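Local atomic coordinates of zinc chaperone AztD (Citrobacter koseri, PDB entry 6CMK), a protein that acts as a periplasmic zinc chaperone, binding zinc ions and handing one of them directly to the solute-binding protein AztC of the AztABCD transport system. Residues Ala81-Gly84 with Ser85-Val88; Gln136-Asp139 with Gly140-Ser143; Ile40-Asp44 with Lys45-Asn49. All blocks are in the same frame, centred on the assembly; numbering follows the deposited sequence.

Contact 1 (Ala81-Gly84 with Ser85-Val88); sequences AIQG and SAGV
Q83 and V88 lie side by side and point the same way at the end of strand 78-83, and the packed part of this turn is built on that pair. CG1 of V88 comes alongside the amide group of the glutamine, 3.4 Å from Q83 OE1 and 3.6 Å from Q83 CD. Beneath the two side chains the backbone bond from Q83 N to V88 O (3.0 Å) runs nearly along the C=O axis. The Q83 chain sets off beside its own backbone N (chi1 -60°) and is extended beyond CG, which carries its amide back along the strand. There NE2 gives a straight bond to A81 O (3.1 Å, 167° at the hydrogen), with that oxygen in the plane of the amide. NE2 also bonds S90 OG, while OE1 accepts from the backbone N of K65 and G66, so both ends of this buried amide are held and its rotation is fixed. The turn beyond is the solvent side: S85 is exposed, its side chain leading away although CB still touches G84. Q83 O takes A86 N at 3.0 Å from above its carbonyl plane, and G87 N weakly at 3.1 Å. The methyl of A86 rests 3.9 Å from Q83 CB. G87, with positive phi (74°), and V88 both face Q83, the signature of a G1 beta bulge, here closing the hairpin between strands 78-83 and 88-100 of a beta-propeller.

Contact 2 (Gln136-Asp139 with Gly140-Ser143); sequences QWFD and GEDS
The backbone from F138 to E141 folds into a type I beta turn, closed by a nearly straight bond from E141 N to F138 O (3.2 Å, 167° at the hydrogen) in which the donor stands above the carbonyl plane. The F138 and E141 side chains leave this turn side by side, pointing the same way. Their contact is made at the base: E141 CG lies 3.6 Å from F138 CB, while the planes of ring and carboxylate stand 82° apart. A bend at chi2 (-71°) leads the end of E141 away from the turn, where OE2 accepts from the backbone N of K122; the F138 side chain continues onto P124 and L119. The turn follows strand 133-138 and leads to strand 143-148, neighbours in one four-stranded antiparallel sheet of the beta-propeller. Waters fill in where the backbones part. One accepts from F138 N at 2.9 Å, lies within reach of S143 O, and sits over the centre of one face of the W137 ring. A second lies 2.8 Å from both F138 O and E141 O. At the second position of the turn, the D139 side chain points away overall, though its CB touches G140 N; its OD2 accepts from ND1 of H169, a ligand of the high-affinity zinc site 1, a second-shell bond that would orient this imidazole and, through the negative charge, may strengthen its hold on the zinc ion.

Contact 3 (Ile40-Asp44 with Lys45-Asn49); sequences IADHD and KPVVN
A beta hairpin, strand 32-42 running back into strand 47-52, is closed here by a turn in which D42 grips the backbone of D44 and K45. D42 OD1 accepts two N-H groups, K45 N at 2.8 Å and D44 N at 3.0 Å; both come on the anti side of the carboxylate but from opposite faces of its plane. The bond from K45 is almost straight (173° at the hydrogen), and that from D44 makes an Asx turn. With its CG anti to the backbone N (chi1 -166°), D42 swings its carboxylate over the turn, while OD2 takes the backbone N of Q391. CG1 of V47 packs closely on the same residue, 3.3 Å from D42 CB. K45 runs beside D42 in the same direction, its CB 3.6 Å from D42 OD1, but K45 NZ leads away and stays 5.4 Å from D42 OD1. H43 ND1 bonds D44 OD1 (2.8 Å) in its own ring plane, meeting the carboxylate from above. Farther along, I40 and N49 exchange two backbone bonds, and a water joins I40 O to N49 ND2, while N49 OD1 bonds T61 OG1. D42 N reaches V47 O at 3.3 Å. A41 and V48 form the non-hydrogen-bonded pair between, on the face that packs against L70. With an inverse gamma turn centred on P46, the result is an antiparallel hairpin that supplies two of the four strands of a beta-propeller blade.

From the N terminus the chain meets contact 3 first, where residues 40-49 turn strand 32-42 back into strand 47-52; that sheet is completed by strand 392-403, so the two ends of the modelled chain meet in one blade. Contact 1 then joins strands 78-83 and 88-100 in the next sheet, and contact 2 joins strands 133-138 and 143-148 in the one after. The three local loops are in series, none enclosing or crossing another. Contacts 1 and 2 touch where I82 CG1 packs on Q136 OE1, bridging adjacent sheets. Contacts 1 and 3 approach within about 4 Å at their nearest atoms without touching, and contact 3 remains about 13 Å from contact 2 at the nearest atoms.

Contact 1 (Ala81-Gly84 with Ser85-Val88)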
loop_
_atom_site.group_PDB
_atom_site.type_symbol
_atom_site.label_atom_id
_atom_site.label_comp_id
_atom_site.label_asym_id
_atom_site.label_seq_id
_atom_site.Cartn_x
_atom_site.Cartn_y
_atom_site.Cartn_z
ATOM N N ALA B 81 9.273 -8.122 19.930
ATOM C CA ALA B 81 10.222 -7.699 20.953
ATOM C C ALA B 81 11.232 -8.831 21.124
ATOM O O ALA B 81 10.944 -9.845 21.774
ATOM C CB ALA B 81 9.503 -7.365 22.258
ATOM N N ILE B 82 12.398 -8.660 20.515
ATOM C CA ILE B 82 13.432 -9.683 20.485
ATOM C C ILE B 82 14.297 -9.504 21.727
ATOM O O ILE B 82 14.892 -8.438 21.932
ATOM C CB ILE B 82 14.272 -9.587 19.198
ATOM C CG1 ILE B 82 13.461 -9.983 17.956
ATOM C CG2 ILE B 82 15.479 -10.516 19.283
ATOM C CD1 ILE B 82 12.453 -8.960 17.441
ATOM N N GLN B 83 14.382 -10.554 22.547
ATOM C CA GLN B 83 15.084 -10.522 23.831
ATOM C C GLN B 83 16.243 -11.517 23.784
ATOM O O GLN B 83 16.130 -12.658 24.233
ATOM C CB GLN B 83 14.102 -10.827 24.949
ATOM C CG GLN B 83 12.958 -9.822 25.019
ATOM C CD GLN B 83 11.683 -10.410 25.577
ATOM O OE1 GLN B 83 11.634 -10.822 26.728
ATOM N NE2 GLN B 83 10.640 -10.462 24.749
ATOM N N GLY B 84 17.374 -11.061 23.249
ATOM C CA GLY B 84 18.479 -11.969 22.977
ATOM C C GLY B 84 18.962 -12.703 24.211
ATOM O O GLY B 84 19.209 -13.911 24.165
ATOM N N SER B 85 19.089 -11.993 25.333
ATOM C CA SER B 85 19.621 -12.610 26.542
ATOM C C SER B 85 18.606 -13.501 27.240
ATOM O O SER B 85 19.001 -14.349 28.047
ATOM C CB SER B 85 20.109 -11.537 27.518
ATOM O OG SER B 85 19.050 -10.700 27.948
ATOM N N ALA B 86 17.318 -13.339 26.948
ATOM C CA ALA B 86 16.276 -14.114 27.601
ATOM C C ALA B 86 15.825 -15.317 26.786
ATOM O O ALA B 86 15.042 -16.124 27.297
ATOM C CB ALA B 86 15.071 -13.217 27.898
ATOM N N GLY B 87 16.288 -15.451 25.544
ATOM C CA GLY B 87 15.947 -16.603 24.728
ATOM C C GLY B 87 14.530 -16.613 24.199
ATOM O O GLY B 87 13.966 -17.690 23.975
ATOM N N VAL B 88 13.933 -15.445 23.975
ATOM C CA VAL B 88 12.522 -15.390 23.614
ATOM C C VAL B 88 12.275 -14.177 22.739
ATOM O O VAL B 88 12.968 -13.162 22.840
ATOM C CB VAL B 88 11.625 -15.342 24.872
ATOM C CG1 VAL B 88 11.848 -14.041 25.634
ATOM C CG2 VAL B 88 10.160 -15.521 24.506
#

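Contact 2 (Gln136-Asp139 with Gly140-Ser143)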
loop_
_atom_site.group_PDB
_atom_site.type_symbol
_atom_site.label_atom_id
_atom_site.label_comp_id
_atom_site.label_asym_id
_atom_site.label_seq_id
_atom_site.Cartn_x
_atom_site.Cartn_y
_atom_site.Cartn_z
ATOM N N GLN B 136 12.478 -15.354 11.953
ATOM C CA GLN B 136 13.214 -15.008 13.160
ATOM C C GLN B 136 14.469 -15.872 13.231
ATOM O O GLN B 136 14.377 -17.106 13.217
ATOM C CB GLN B 136 12.344 -15.195 14.406
ATOM C CG GLN B 136 13.076 -14.954 15.724
ATOM C CD GLN B 136 13.489 -13.504 15.862
ATOM O OE1 GLN B 136 12.647 -12.606 15.815
ATOM N NE2 GLN B 136 14.780 -13.265 16.021
ATOM N N TRP B 137 15.628 -15.223 13.294
ATOM C CA TRP B 137 16.906 -15.906 13.447
ATOM C C TRP B 137 17.219 -16.149 14.916
ATOM O O TRP B 137 16.886 -15.339 15.787
ATOM C CB TRP B 137 18.028 -15.083 12.819
ATOM C CG TRP B 137 19.296 -15.848 12.627
ATOM C CD1 TRP B 137 20.330 -15.979 13.511
ATOM C CD2 TRP B 137 19.662 -16.587 11.464
ATOM N NE1 TRP B 137 21.322 -16.768 12.964
ATOM C CE2 TRP B 137 20.931 -17.151 11.705
ATOM C CE3 TRP B 137 19.034 -16.832 10.236
ATOM C CZ2 TRP B 137 21.585 -17.936 10.764
ATOM C CZ3 TRP B 137 19.690 -17.623 9.302
ATOM C CH2 TRP B 137 20.955 -18.156 9.572
ATOM N N PHE B 138 17.880 -17.276 15.187
ATOM C CA PHE B 138 18.378 -17.591 16.524
ATOM C C PHE B 138 19.860 -17.919 16.405
ATOM O O PHE B 138 20.226 -18.934 15.805
ATOM C CB PHE B 138 17.606 -18.757 17.160
ATOM C CG PHE B 138 16.201 -18.403 17.549
ATOM C CD1 PHE B 138 15.181 -18.479 16.620
ATOM C CD2 PHE B 138 15.904 -17.984 18.835
ATOM C CE1 PHE B 138 13.885 -18.146 16.963
ATOM C CE2 PHE B 138 14.613 -17.656 19.190
ATOM C CZ PHE B 138 13.598 -17.733 18.246
ATOM N N ASP B 139 20.702 -17.058 16.979
ATOM C CA ASP B 139 22.149 -17.198 16.862
ATOM C C ASP B 139 22.673 -18.489 17.479
ATOM O O ASP B 139 23.754 -18.947 17.092
ATOM C CB ASP B 139 22.846 -16.013 17.526
ATOM C CG ASP B 139 22.678 -14.714 16.756
ATOM O OD1 ASP B 139 22.128 -14.722 15.632
ATOM O OD2 ASP B 139 23.104 -13.668 17.288
ATOM N N GLY B 140 21.954 -19.074 18.438
ATOM C CA GLY B 140 22.406 -20.278 19.110
ATOM C C GLY B 140 21.710 -21.547 18.680
ATOM O O GLY B 140 21.940 -22.599 19.291
ATOM N N GLU B 141 20.874 -21.496 17.650
ATOM C CA GLU B 141 20.140 -22.650 17.164
ATOM C C GLU B 141 20.626 -22.981 15.762
ATOM O O GLU B 141 21.208 -22.142 15.072
ATOM C CB GLU B 141 18.627 -22.390 17.156
ATOM C CG GLU B 141 18.025 -22.018 18.513
ATOM C CD GLU B 141 17.974 -23.170 19.486
ATOM O OE1 GLU B 141 17.957 -24.335 19.033
ATOM O OE2 GLU B 141 17.953 -22.906 20.707
ATOM N N ASP B 142 20.415 -24.227 15.355
ATOM C CA ASP B 142 20.767 -24.644 14.008
ATOM C C ASP B 142 19.617 -24.456 13.030
ATOM O O ASP B 142 19.704 -24.939 11.899
ATOM C CB ASP B 142 21.225 -26.103 14.004
ATOM C CG ASP B 142 20.105 -27.072 14.334
ATOM O OD1 ASP B 142 18.928 -26.656 14.390
ATOM O OD2 ASP B 142 20.408 -28.267 14.537
ATOM N N SER B 143 18.553 -23.758 13.448
ATOM C CA SER B 143 17.388 -23.483 12.617
ATOM C C SER B 143 16.902 -22.060 12.849
ATOM O O SER B 143 17.071 -21.491 13.934
ATOM C CB SER B 143 16.232 -24.455 12.917
ATOM O OG SER B 143 16.586 -25.789 12.601
HETATM O O HOH W 1 18.590 -19.144 13.132
HETATM O O HOH W 2 21.892 -19.809 13.721
#

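Contact 3 (Ile40-Asp44 with Lys45-Asn49)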
loop_
_atom_site.group_PDB
_atom_site.type_symbol
_atom_site.label_atom_id
_atom_site.label_comp_id
_atom_site.label_asym_id
_atom_site.label_seq_id
_atom_site.Cartn_x
_atom_site.Cartn_y
_atom_site.Cartn_z
ATOM N N ILE B 40 8.381 1.495 22.838
ATOM C CA ILE B 40 9.668 1.941 23.354
ATOM C C ILE B 40 10.175 0.909 24.345
ATOM O O ILE B 40 9.508 0.619 25.345
ATOM C CB ILE B 40 9.575 3.319 24.024
ATOM C CG1 ILE B 40 8.899 4.340 23.100
ATOM C CG2 ILE B 40 10.961 3.804 24.394
ATOM C CD1 ILE B 40 7.672 4.945 23.721
ATOM N N ALA B 41 11.360 0.383 24.083
ATOM C CA ALA B 41 11.983 -0.598 24.956
ATOM C C ALA B 41 12.993 0.073 25.878
ATOM O O ALA B 41 13.785 0.917 25.448
ATOM C CB ALA B 41 12.674 -1.692 24.139
ATOM N N ASP B 42 12.955 -0.314 27.147
ATOM C CA ASP B 42 13.926 0.153 28.124
ATOM C C ASP B 42 15.248 -0.566 27.912
ATOM O O ASP B 42 15.277 -1.745 27.545
ATOM C CB ASP B 42 13.403 -0.094 29.535
ATOM C CG ASP B 42 14.190 0.651 30.586
ATOM O OD1 ASP B 42 15.172 0.080 31.110
ATOM O OD2 ASP B 42 13.832 1.812 30.866
ATOM N N HIS B 43 16.350 0.149 28.140
ATOM C CA HIS B 43 17.656 -0.430 27.855
ATOM C C HIS B 43 17.987 -1.552 28.825
ATOM O O HIS B 43 18.621 -2.540 28.440
ATOM C CB HIS B 43 18.756 0.628 27.916
ATOM C CG HIS B 43 20.118 0.068 27.660
ATOM N ND1 HIS B 43 20.938 -0.375 28.674
ATOM C CD2 HIS B 43 20.788 -0.160 26.505
ATOM C CE1 HIS B 43 22.063 -0.832 28.156
ATOM N NE2 HIS B 43 21.998 -0.712 26.843
ATOM N N ASP B 44 17.581 -1.406 30.084
ATOM C CA ASP B 44 17.947 -2.331 31.152
ATOM C C ASP B 44 16.788 -3.184 31.634
ATOM O O ASP B 44 16.974 -4.369 31.917
ATOM C CB ASP B 44 18.511 -1.555 32.348
ATOM C CG ASP B 44 19.477 -0.467 31.936
ATOM O OD1 ASP B 44 20.583 -0.798 31.461
ATOM O OD2 ASP B 44 19.122 0.725 32.073
ATOM N N LYS B 45 15.623 -2.617 31.752
ATOM C CA LYS B 45 14.533 -3.386 32.329
ATOM C C LYS B 45 13.742 -4.095 31.236
ATOM O O LYS B 45 13.616 -3.581 30.119
ATOM C CB LYS B 45 13.601 -2.474 33.124
ATOM C CG LYS B 45 14.284 -1.722 34.268
ATOM C CD LYS B 45 15.346 -2.576 34.950
ATOM C CE LYS B 45 15.662 -2.064 36.356
ATOM N NZ LYS B 45 15.575 -0.579 36.446
ATOM N N PRO B 46 13.215 -5.279 31.530
ATOM C CA PRO B 46 12.411 -6.017 30.535
ATOM C C PRO B 46 11.001 -5.455 30.402
ATOM O O PRO B 46 9.998 -6.063 30.796
ATOM C CB PRO B 46 12.425 -7.441 31.102
ATOM C CG PRO B 46 12.489 -7.236 32.573
ATOM C CD PRO B 46 13.405 -6.058 32.770
ATOM N N VAL B 47 10.907 -4.256 29.830
ATOM C CA VAL B 47 9.637 -3.552 29.704
ATOM C C VAL B 47 9.547 -2.930 28.316
ATOM O O VAL B 47 10.545 -2.446 27.770
ATOM C CB VAL B 47 9.489 -2.476 30.798
ATOM C CG1 VAL B 47 10.655 -1.512 30.751
ATOM C CG2 VAL B 47 8.180 -1.725 30.647
ATOM N N VAL B 48 8.344 -2.943 27.748
ATOM C CA VAL B 48 8.039 -2.210 26.520
ATOM C C VAL B 48 6.867 -1.288 26.827
ATOM O O VAL B 48 5.806 -1.747 27.268
ATOM C CB VAL B 48 7.716 -3.142 25.340
ATOM C CG1 VAL B 48 7.313 -2.334 24.110
ATOM C CG2 VAL B 48 8.910 -4.019 25.011
ATOM N N ASN B 49 7.076 0.012 26.645
ATOM C CA ASN B 49 6.033 1.008 26.838
ATOM C C ASN B 49 5.388 1.368 25.503
ATOM O O ASN B 49 6.049 1.413 24.467
ATOM C CB ASN B 49 6.600 2.267 27.496
ATOM C CG ASN B 49 6.900 2.072 28.972
ATOM O OD1 ASN B 49 5.998 1.854 29.776
ATOM N ND2 ASN B 49 8.168 2.165 29.331
HETATM O O HOH W 3 10.464 2.542 27.641
HETATM O O HOH W 4 13.143 -3.569 26.974
#